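Local coordinates for DegV domain-containing protein spr0652 (Streptococcus pneumoniae, PDB 6CNG) that binds linoleic acid and probably other long-chain fatty acids, and may act in lipid transport or fatty acid metabolism, at residues I207-K212 against G217-L222; V189-L194 against C285-E290. All blocks are in the same frame, centred on the assembly; numbering follows the deposited sequence.

Contact 1 of 2, residues I207-K212 against G217-L222. With EIC (linoleic acid), chain C.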
ATOM      1  N   ILE A 207      -9.825   4.033 -21.127  1.00 25.58           N
ATOM      2  CA  ILE A 207      -8.542   4.651 -20.825  1.00 26.36           C
ATOM      3  C   ILE A 207      -8.198   4.415 -19.359  1.00 19.53           C
ATOM      4  O   ILE A 207      -8.861   4.950 -18.463  1.00 17.38           O
ATOM      5  CB  ILE A 207      -8.548   6.144 -21.162  1.00 29.40           C
ATOM      6  CG1 ILE A 207      -8.693   6.342 -22.678  1.00 37.41           C
ATOM      7  CG2 ILE A 207      -7.307   6.792 -20.651  1.00 26.52           C
ATOM      8  CD1 ILE A 207      -7.634   5.649 -23.509  1.00 45.15           C
ATOM      9  N   ARG A 208      -7.135   3.637 -19.116  1.00 20.48           N
ATOM     10  CA  ARG A 208      -6.660   3.344 -17.771  1.00 17.49           C
ATOM     11  C   ARG A 208      -5.474   4.238 -17.454  1.00 12.46           C
ATOM     12  O   ARG A 208      -4.644   4.506 -18.323  1.00 19.84           O
ATOM     13  CB  ARG A 208      -6.266   1.876 -17.644  1.00 17.01           C
ATOM     14  CG  ARG A 208      -7.287   0.949 -18.261  1.00 20.85           C
ATOM     15  CD  ARG A 208      -7.103  -0.508 -17.911  1.00 31.38           C
ATOM     16  NE  ARG A 208      -8.089  -1.325 -18.639  1.00 44.60           N
ATOM     17  CZ  ARG A 208      -7.978  -2.632 -18.899  1.00 48.79           C
ATOM     18  NH1 ARG A 208      -6.917  -3.320 -18.494  1.00 53.87           N
ATOM     19  NH2 ARG A 208      -8.936  -3.257 -19.577  1.00 42.55           N
ATOM     20  N   MET A 209      -5.433   4.735 -16.224  1.00 14.52           N
ATOM     21  CA  MET A 209      -4.361   5.605 -15.767  1.00 12.81           C
ATOM     22  C   MET A 209      -3.152   4.782 -15.362  1.00 11.79           C
ATOM     23  O   MET A 209      -3.218   3.985 -14.434  1.00 14.36           O
ATOM     24  CB  MET A 209      -4.816   6.410 -14.566  1.00 11.74           C
ATOM     25  CG  MET A 209      -3.752   7.328 -14.047  1.00 14.89           C
ATOM     26  SD  MET A 209      -4.293   8.244 -12.624  1.00 17.40           S
ATOM     27  CE  MET A 209      -2.932   9.370 -12.321  1.00 16.35           C
ATOM     28  N   VAL A 210      -2.041   5.017 -16.022  1.00 14.07           N
ATOM     29  CA  VAL A 210      -0.773   4.423 -15.648  1.00 11.80           C
ATOM     30  C   VAL A 210       0.001   5.497 -14.909  1.00 13.26           C
ATOM     31  O   VAL A 210       0.242   6.580 -15.443  1.00 16.73           O
ATOM     32  CB  VAL A 210      -0.017   3.948 -16.891  1.00 14.60           C
ATOM     33  CG1 VAL A 210       1.297   3.400 -16.515  1.00 15.29           C
ATOM     34  CG2 VAL A 210      -0.824   2.915 -17.622  1.00 15.89           C
ATOM     35  N   GLY A 211       0.360   5.225 -13.672  1.00 12.76           N
ATOM     36  CA  GLY A 211       0.946   6.267 -12.868  1.00 12.99           C
ATOM     37  C   GLY A 211       1.918   5.693 -11.875  1.00 14.47           C
ATOM     38  O   GLY A 211       2.092   4.482 -11.758  1.00 12.65           O
ATOM     39  N   LYS A 212       2.564   6.598 -11.155  1.00 13.72           N
ATOM     40  CA  LYS A 212       3.472   6.224 -10.100  1.00 11.89           C
ATOM     41  C   LYS A 212       3.159   7.017  -8.851  1.00 12.49           C
ATOM     42  O   LYS A 212       2.503   8.048  -8.904  1.00 12.66           O
ATOM     43  CB  LYS A 212       4.924   6.491 -10.486  1.00 13.96           C
ATOM     44  CG  LYS A 212       5.282   7.929 -10.703  1.00 18.45           C
ATOM     45  CD  LYS A 212       6.743   8.065 -11.141  1.00 20.31           C
ATOM     46  CE  LYS A 212       7.261   9.501 -11.162  1.00 23.94           C
ATOM     47  NZ  LYS A 212       8.665   9.628 -11.758  1.00 23.88           N
ATOM     48  N   GLY A 217       4.407  11.687  -2.497  1.00 13.83           N
ATOM     49  CA  GLY A 217       3.336  10.825  -2.048  1.00 13.24           C
ATOM     50  C   GLY A 217       1.984  11.098  -2.667  1.00 11.62           C
ATOM     51  O   GLY A 217       0.972  10.937  -1.992  1.00 14.11           O
ATOM     52  N   THR A 218       1.950  11.515  -3.931  1.00 13.37           N
ATOM     53  CA  THR A 218       0.741  11.866  -4.651  1.00 12.45           C
ATOM     54  C   THR A 218       0.658  11.031  -5.916  1.00 12.52           C
ATOM     55  O   THR A 218       1.637  10.426  -6.351  1.00 14.08           O
ATOM     56  CB  THR A 218       0.703  13.352  -5.048  1.00 15.42           C
ATOM     57  OG1 THR A 218       1.721  13.625  -6.010  1.00 14.16           O
ATOM     58  CG2 THR A 218       0.911  14.243  -3.847  1.00 13.90           C
ATOM     59  N   LEU A 219      -0.519  11.028  -6.525  1.00 14.10           N
ATOM     60  CA  LEU A 219      -0.663  10.368  -7.815  1.00 16.88           C
ATOM     61  C   LEU A 219       0.020  11.196  -8.896  1.00 14.69           C
ATOM     62  O   LEU A 219      -0.168  12.408  -8.972  1.00 18.72           O
ATOM     63  CB  LEU A 219      -2.135  10.189  -8.181  1.00 11.72           C
ATOM     64  CG  LEU A 219      -2.857   9.080  -7.442  1.00 16.98           C
ATOM     65  CD1 LEU A 219      -3.379   9.611  -6.110  1.00 14.78           C
ATOM     66  CD2 LEU A 219      -3.982   8.564  -8.276  1.00 14.67           C
ATOM     67  N   GLU A 220       0.789  10.535  -9.750  1.00 14.81           N
ATOM     68  CA  GLU A 220       1.408  11.199 -10.881  1.00 17.80           C
ATOM     69  C   GLU A 220       1.212  10.372 -12.136  1.00 14.51           C
ATOM     70  O   GLU A 220       1.548   9.185 -12.167  1.00 16.17           O
ATOM     71  CB  GLU A 220       2.899  11.449 -10.633  1.00 20.63           C
ATOM     72  CG  GLU A 220       3.643  12.023 -11.854  1.00 23.63           C
ATOM     73  CD  GLU A 220       4.829  12.948 -11.518  1.00 32.53           C
ATOM     74  OE1 GLU A 220       4.909  13.489 -10.386  1.00 39.14           O
ATOM     75  OE2 GLU A 220       5.686  13.145 -12.414  1.00 33.58           O
ATOM     76  N   LEU A 221       0.702  11.006 -13.166  1.00 11.94           N
ATOM     77  CA  LEU A 221       0.419  10.326 -14.407  1.00 13.02           C
ATOM     78  C   LEU A 221       1.688  10.074 -15.197  1.00 14.92           C
ATOM     79  O   LEU A 221       2.605  10.895 -15.225  1.00 17.84           O
ATOM     80  CB  LEU A 221      -0.506  11.201 -15.230  1.00 17.57           C
ATOM     81  CG  LEU A 221      -0.934  10.637 -16.562  1.00 18.10           C
ATOM     82  CD1 LEU A 221      -1.673   9.360 -16.407  1.00 17.51           C
ATOM     83  CD2 LEU A 221      -1.775  11.685 -17.234  1.00 25.30           C
ATOM     84  N   LEU A 222       1.703   8.937 -15.883  1.00 14.33           N
ATOM     85  CA  LEU A 222       2.827   8.529 -16.701  1.00 13.56           C
ATOM     86  C   LEU A 222       2.388   8.191 -18.112  1.00 16.90           C
ATOM     87  O   LEU A 222       3.054   8.551 -19.087  1.00 24.20           O
ATOM     88  CB  LEU A 222       3.493   7.283 -16.135  1.00 14.81           C
ATOM     89  CG  LEU A 222       4.174   7.395 -14.786  1.00 15.81           C
ATOM     90  CD1 LEU A 222       4.752   6.072 -14.438  1.00 16.08           C
ATOM     91  CD2 LEU A 222       5.228   8.449 -14.757  1.00 18.01           C
TER
HETATM   92  C1  EIC C 301      -8.088   8.331   4.368  1.00 14.19           C
HETATM   93  C2  EIC C 301      -7.415   7.355   3.410  1.00 13.81           C
HETATM   94  C3  EIC C 301      -7.137   7.933   2.041  1.00 14.76           C
HETATM   95  C4  EIC C 301      -6.210   7.046   1.242  1.00 14.42           C
HETATM   96  C5  EIC C 301      -5.843   7.664  -0.090  1.00 16.08           C
HETATM   97  C6  EIC C 301      -4.819   6.827  -0.849  1.00 19.13           C
HETATM   98  C7  EIC C 301      -5.409   5.564  -1.491  1.00 18.75           C
HETATM   99  C8  EIC C 301      -4.318   4.694  -2.087  1.00 16.27           C
HETATM  100  C9  EIC C 301      -4.959   3.420  -2.584  1.00 16.21           C
HETATM  101  C10 EIC C 301      -5.309   3.274  -3.844  1.00 14.76           C
HETATM  102  C11 EIC C 301      -5.119   4.369  -4.885  1.00 16.94           C
HETATM  103  C12 EIC C 301      -4.494   3.675  -6.087  1.00 18.47           C
HETATM  104  C13 EIC C 301      -3.418   4.094  -6.719  1.00 15.79           C
HETATM  105  C14 EIC C 301      -2.688   5.362  -6.328  1.00 18.26           C
HETATM  106  C15 EIC C 301      -1.651   5.104  -5.238  1.00 16.27           C
HETATM  107  C16 EIC C 301      -0.932   6.403  -4.906  1.00 17.70           C
HETATM  108  C17 EIC C 301      -0.014   6.241  -3.729  1.00 14.59           C
HETATM  109  C18 EIC C 301       0.640   7.568  -3.417  1.00 15.71           C
HETATM  110  O1  EIC C 301      -7.426   8.940   5.252  1.00 18.05           O
HETATM  111  O2  EIC C 301      -9.324   8.527   4.265  1.00 19.13           O

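Contact 2 of 2, residues V189-L194 against C285-E290. With EIC (linoleic acid), chain C.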
ATOM      1  N   VAL A 189     -11.165  10.946  -7.096  1.00 12.58           N
ATOM      2  CA  VAL A 189     -11.610  12.309  -7.379  1.00 13.26           C
ATOM      3  C   VAL A 189     -12.651  12.747  -6.356  1.00 14.55           C
ATOM      4  O   VAL A 189     -12.534  13.808  -5.742  1.00 13.66           O
ATOM      5  CB  VAL A 189     -12.124  12.391  -8.823  1.00 13.38           C
ATOM      6  CG1 VAL A 189     -12.711  13.721  -9.105  1.00 16.42           C
ATOM      7  CG2 VAL A 189     -10.997  12.091  -9.791  1.00 13.71           C
ATOM      8  N   LYS A 190     -13.653  11.905  -6.114  1.00 14.58           N
ATOM      9  CA  LYS A 190     -14.741  12.269  -5.216  1.00 12.83           C
ATOM     10  C   LYS A 190     -14.250  12.602  -3.820  1.00 14.47           C
ATOM     11  O   LYS A 190     -14.918  13.341  -3.088  1.00 15.67           O
ATOM     12  CB  LYS A 190     -15.726  11.112  -5.126  1.00 15.83           C
ATOM     13  CG  LYS A 190     -16.583  10.937  -6.388  1.00 19.11           C
ATOM     14  CD  LYS A 190     -17.349   9.579  -6.443  1.00 18.73           C
ATOM     15  CE  LYS A 190     -18.372   9.551  -7.554  1.00 27.09           C
ATOM     16  NZ  LYS A 190     -18.998   8.219  -7.763  1.00 31.68           N
ATOM     17  N   ASN A 191     -13.113  12.039  -3.421  1.00 16.54           N
ATOM     18  CA  ASN A 191     -12.558  12.224  -2.095  1.00 12.24           C
ATOM     19  C   ASN A 191     -11.438  13.252  -2.068  1.00 14.48           C
ATOM     20  O   ASN A 191     -10.791  13.409  -1.037  1.00 15.73           O
ATOM     21  CB  ASN A 191     -12.062  10.886  -1.546  1.00 15.53           C
ATOM     22  CG  ASN A 191     -13.166  10.037  -0.995  1.00 17.66           C
ATOM     23  OD1 ASN A 191     -13.461  10.096   0.190  1.00 18.99           O
ATOM     24  ND2 ASN A 191     -13.764   9.218  -1.842  1.00 16.21           N
ATOM     25  N   GLY A 192     -11.206  13.953  -3.170  1.00 15.50           N
ATOM     26  CA  GLY A 192     -10.223  15.020  -3.208  1.00 12.60           C
ATOM     27  C   GLY A 192      -8.787  14.570  -3.169  1.00 14.09           C
ATOM     28  O   GLY A 192      -7.948  15.277  -2.611  1.00 15.01           O
ATOM     29  N   ARG A 193      -8.480  13.417  -3.767  1.00 13.37           N
ATOM     30  CA  ARG A 193      -7.124  12.881  -3.816  1.00 14.63           C
ATOM     31  C   ARG A 193      -6.584  12.795  -5.238  1.00 14.22           C
ATOM     32  O   ARG A 193      -5.479  12.287  -5.457  1.00 15.44           O
ATOM     33  CB  ARG A 193      -7.069  11.524  -3.116  1.00 16.02           C
ATOM     34  CG  ARG A 193      -6.759  11.648  -1.636  1.00 16.67           C
ATOM     35  CD  ARG A 193      -7.783  11.028  -0.771  1.00 19.70           C
ATOM     36  NE  ARG A 193      -7.570  11.412   0.621  1.00 20.13           N
ATOM     37  CZ  ARG A 193      -8.494  11.363   1.572  1.00 14.92           C
ATOM     38  NH1 ARG A 193      -8.200  11.742   2.785  1.00 15.40           N
ATOM     39  NH2 ARG A 193      -9.697  10.917   1.331  1.00 21.32           N
ATOM     40  N   LEU A 194      -7.318  13.316  -6.192  1.00 14.81           N
ATOM     41  CA  LEU A 194      -6.894  13.404  -7.575  1.00 14.96           C
ATOM     42  C   LEU A 194      -7.731  14.523  -8.187  1.00 15.59           C
ATOM     43  O   LEU A 194      -8.922  14.633  -7.897  1.00 13.46           O
ATOM     44  CB  LEU A 194      -7.122  12.084  -8.292  1.00 11.84           C
ATOM     45  CG  LEU A 194      -6.613  12.010  -9.710  1.00 15.02           C
ATOM     46  CD1 LEU A 194      -5.133  12.062  -9.827  1.00 15.28           C
ATOM     47  CD2 LEU A 194      -7.094  10.752 -10.284  1.00 14.48           C
ATOM     48  N   CYS A 285      -7.549  -0.160  -0.270  1.00 12.41           N
ATOM     49  CA  CYS A 285      -6.941  -0.123  -1.584  1.00 14.14           C
ATOM     50  C   CYS A 285      -7.927  -0.531  -2.655  1.00 10.26           C
ATOM     51  O   CYS A 285      -7.885   0.012  -3.752  1.00 13.17           O
ATOM     52  CB  CYS A 285      -5.694  -0.980  -1.602  1.00 12.50           C
ATOM     53  SG  CYS A 285      -4.349  -0.280  -0.602  1.00 17.45           S
ATOM     54  N   SER A 286      -8.826  -1.463  -2.362  1.00 15.07           N
ATOM     55  CA  SER A 286      -9.874  -1.795  -3.328  1.00 17.60           C
ATOM     56  C   SER A 286     -10.757  -0.592  -3.591  1.00 12.77           C
ATOM     57  O   SER A 286     -11.142  -0.328  -4.723  1.00 13.30           O
ATOM     58  CB  SER A 286     -10.726  -2.964  -2.827  1.00 12.89           C
ATOM     59  OG  SER A 286      -9.914  -4.063  -2.482  1.00 13.54           O
ATOM     60  N   PHE A 287     -11.066   0.157  -2.547  1.00 12.96           N
ATOM     61  CA  PHE A 287     -11.963   1.278  -2.679  1.00 10.47           C
ATOM     62  C   PHE A 287     -11.391   2.325  -3.597  1.00 13.29           C
ATOM     63  O   PHE A 287     -12.114   2.914  -4.404  1.00 12.38           O
ATOM     64  CB  PHE A 287     -12.162   1.863  -1.290  1.00 17.60           C
ATOM     65  CG  PHE A 287     -12.951   3.111  -1.271  1.00 18.33           C
ATOM     66  CD1 PHE A 287     -14.257   3.124  -1.667  1.00 17.61           C
ATOM     67  CD2 PHE A 287     -12.392   4.269  -0.824  1.00 18.09           C
ATOM     68  CE1 PHE A 287     -14.975   4.282  -1.632  1.00 20.63           C
ATOM     69  CE2 PHE A 287     -13.114   5.422  -0.798  1.00 15.07           C
ATOM     70  CZ  PHE A 287     -14.395   5.429  -1.185  1.00 15.59           C
ATOM     71  N   TYR A 288     -10.109   2.580  -3.484  1.00 12.24           N
ATOM     72  CA  TYR A 288      -9.516   3.657  -4.253  1.00 12.94           C
ATOM     73  C   TYR A 288      -8.947   3.213  -5.575  1.00 12.66           C
ATOM     74  O   TYR A 288      -8.985   3.976  -6.541  1.00 16.67           O
ATOM     75  CB  TYR A 288      -8.436   4.304  -3.427  1.00 11.67           C
ATOM     76  CG  TYR A 288      -9.012   5.284  -2.519  1.00 12.08           C
ATOM     77  CD1 TYR A 288      -9.699   6.374  -3.018  1.00 11.41           C
ATOM     78  CD2 TYR A 288      -8.892   5.141  -1.178  1.00 12.72           C
ATOM     79  CE1 TYR A 288     -10.225   7.295  -2.202  1.00 13.37           C
ATOM     80  CE2 TYR A 288      -9.418   6.073  -0.334  1.00 12.42           C
ATOM     81  CZ  TYR A 288     -10.092   7.156  -0.851  1.00 12.58           C
ATOM     82  OH  TYR A 288     -10.639   8.114  -0.020  1.00 14.93           O
ATOM     83  N   ALA A 289      -8.408   2.020  -5.649  1.00 11.29           N
ATOM     84  CA  ALA A 289      -7.926   1.547  -6.941  1.00 14.78           C
ATOM     85  C   ALA A 289      -9.063   1.080  -7.828  1.00 14.54           C
ATOM     86  O   ALA A 289      -8.945   1.128  -9.058  1.00 13.27           O
ATOM     87  CB  ALA A 289      -6.925   0.413  -6.743  1.00 16.12           C
ATOM     88  N   GLU A 290     -10.149   0.613  -7.206  1.00 14.25           N
ATOM     89  CA  GLU A 290     -11.383   0.225  -7.868  1.00 13.59           C
ATOM     90  C   GLU A 290     -11.219  -1.002  -8.742  1.00 15.55           C
ATOM     91  O   GLU A 290     -10.146  -1.606  -8.806  1.00 16.63           O
ATOM     92  CB  GLU A 290     -11.953   1.400  -8.664  1.00 17.31           C
ATOM     93  CG  GLU A 290     -12.283   2.613  -7.781  1.00 20.12           C
ATOM     94  CD  GLU A 290     -13.367   3.504  -8.367  1.00 16.90           C
ATOM     95  OE1 GLU A 290     -14.455   3.001  -8.718  1.00 18.07           O
ATOM     96  OE2 GLU A 290     -13.132   4.714  -8.482  1.00 17.85           O
TER
HETATM   97  C1  EIC C 301      -8.088   8.331   4.368  1.00 14.19           C
HETATM   98  C2  EIC C 301      -7.415   7.355   3.410  1.00 13.81           C
HETATM   99  C3  EIC C 301      -7.137   7.933   2.041  1.00 14.76           C
HETATM  100  C4  EIC C 301      -6.210   7.046   1.242  1.00 14.42           C
HETATM  101  C5  EIC C 301      -5.843   7.664  -0.090  1.00 16.08           C
HETATM  102  C6  EIC C 301      -4.819   6.827  -0.849  1.00 19.13           C
HETATM  103  C7  EIC C 301      -5.409   5.564  -1.491  1.00 18.75           C
HETATM  104  C8  EIC C 301      -4.318   4.694  -2.087  1.00 16.27           C
HETATM  105  C9  EIC C 301      -4.959   3.420  -2.584  1.00 16.21           C
HETATM  106  C10 EIC C 301      -5.309   3.274  -3.844  1.00 14.76           C
HETATM  107  C11 EIC C 301      -5.119   4.369  -4.885  1.00 16.94           C
HETATM  108  C12 EIC C 301      -4.494   3.675  -6.087  1.00 18.47           C
HETATM  109  C13 EIC C 301      -3.418   4.094  -6.719  1.00 15.79           C
HETATM  110  C14 EIC C 301      -2.688   5.362  -6.328  1.00 18.26           C
HETATM  111  C15 EIC C 301      -1.651   5.104  -5.238  1.00 16.27           C
HETATM  112  C16 EIC C 301      -0.932   6.403  -4.906  1.00 17.70           C
HETATM  113  C17 EIC C 301      -0.014   6.241  -3.729  1.00 14.59           C
HETATM  114  C18 EIC C 301       0.640   7.568  -3.417  1.00 15.71           C
HETATM  115  O1  EIC C 301      -7.426   8.940   5.252  1.00 18.05           O
HETATM  116  O2  EIC C 301      -9.324   8.527   4.265  1.00 19.13           O

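Contact 1 of 2, residues I207-K212 against G217-L222
Gly-211 packs its CA 3.1 Å from the carbonyl oxygen of Glu-220. Here bare backbone meets backbone, as Gly-211 has no side chain. Three backbone bonds hold the pairing. Leu-222 N reaches Val-210 O at 2.8 Å. Lys-212 and Glu-220 form an antiparallel hydrogen-bonded pair, each N giving to the other's O. Gly-211 and Leu-221 form the non-hydrogen-bonded pair next to it, with CA atoms 4.4 Å apart.

The two segments are the arms of a beta hairpin at one end of the DegV-family mixed sheet, where strand 219-226 is outermost. The short strand segments 207-212 and 219-222 cross at 116°, far from the 180° of a flat antiparallel pair. On the buried side Met-209 is extended from chi1 (180°) onward. This carries CE alongside the backbone of Leu-221, while CG meets Leu-221 CD1 at 3.7 Å. Leu-219 CG rests 3.9 Å from C14 of the linoleic acid.

The side of Lys-212 and Glu-220 is looser and faces solvent. Their chains run side by side, but Lys-212 NZ stays 4.7 Å from Glu-220 OE2 and makes no salt bridge. Leu-222 crosses the lysine stem at about a right angle, CD2 lying 3.9 Å from Lys-212 CD.

Contact 2 of 2, residues V189-L194 against C285-E290
Tyr-288 brings its hydroxyl up against both Asn-191 and Arg-193, and these three residues make most of the contact. The OH lies 3.3 Å from Asn-191 CG. The amide plane of Asn-191 stands 79° from the tyrosine ring. Asn-191 OD1 makes no hydrogen bond to this hydroxyl, and its ND2 is bound instead to the backbone oxygens of Asn-187 and Ser-81.

Arg-193 NH2 gives a weak bond to Tyr-288 OH, 3.3 Å long and bent to 121° at the hydrogen. The stronger partner of the hydroxyl is Ser-83, by similarity a fatty-acid-binding residue. Arg-193 NE is held by Leu-110 O. The arginine chain bends at chi2 (123°), and its guanidinium lies with one face over C3 of the linoleic acid, 3.7 Å above the plane. NH1 is 3.7 Å from carboxylate atom O2 of the lipid, near enough that its charge probably favours the ionised acid.

The tyrosine ring is sandwiched between the lipid and Phe-287. C5 of the linoleic acid lies over one face and Phe-287 CD2 over the opposite one. Tyr-288 CB touches lipid C10 at 3.3 Å.

Helix 186-190 ends here in a Schellman motif with Gly-192 at C-prime. The loop that follows faces the last turn of helix 283-289, with strand 82-84 touching Asn-191 and Arg-193, and helix 67-76 packing on Phe-287.

Overall arrangement
Both contacts line the same linoleic acid pocket, with centres 12 Å apart. Contact 1 meets the tail end of the chain, at C14 and C18. Contact 2 runs from the carboxylate to the middle of the chain. Contact 1 is a pairing of neighbouring strands held by backbone bonds, with an apolar buried side and a charged outer one. Contact 2 joins a helix end and loop to a helix far along the chain, and gathers polar side chains round one hydroxyl, with one weak hydrogen bond between the segments. Each is partly buried, but contact 1 buries about three times as much surface. They meet directly where Leu-219 CD1 packs 3.5 Å from Arg-193 O and where Leu-194 touches Leu-219 and Met-209.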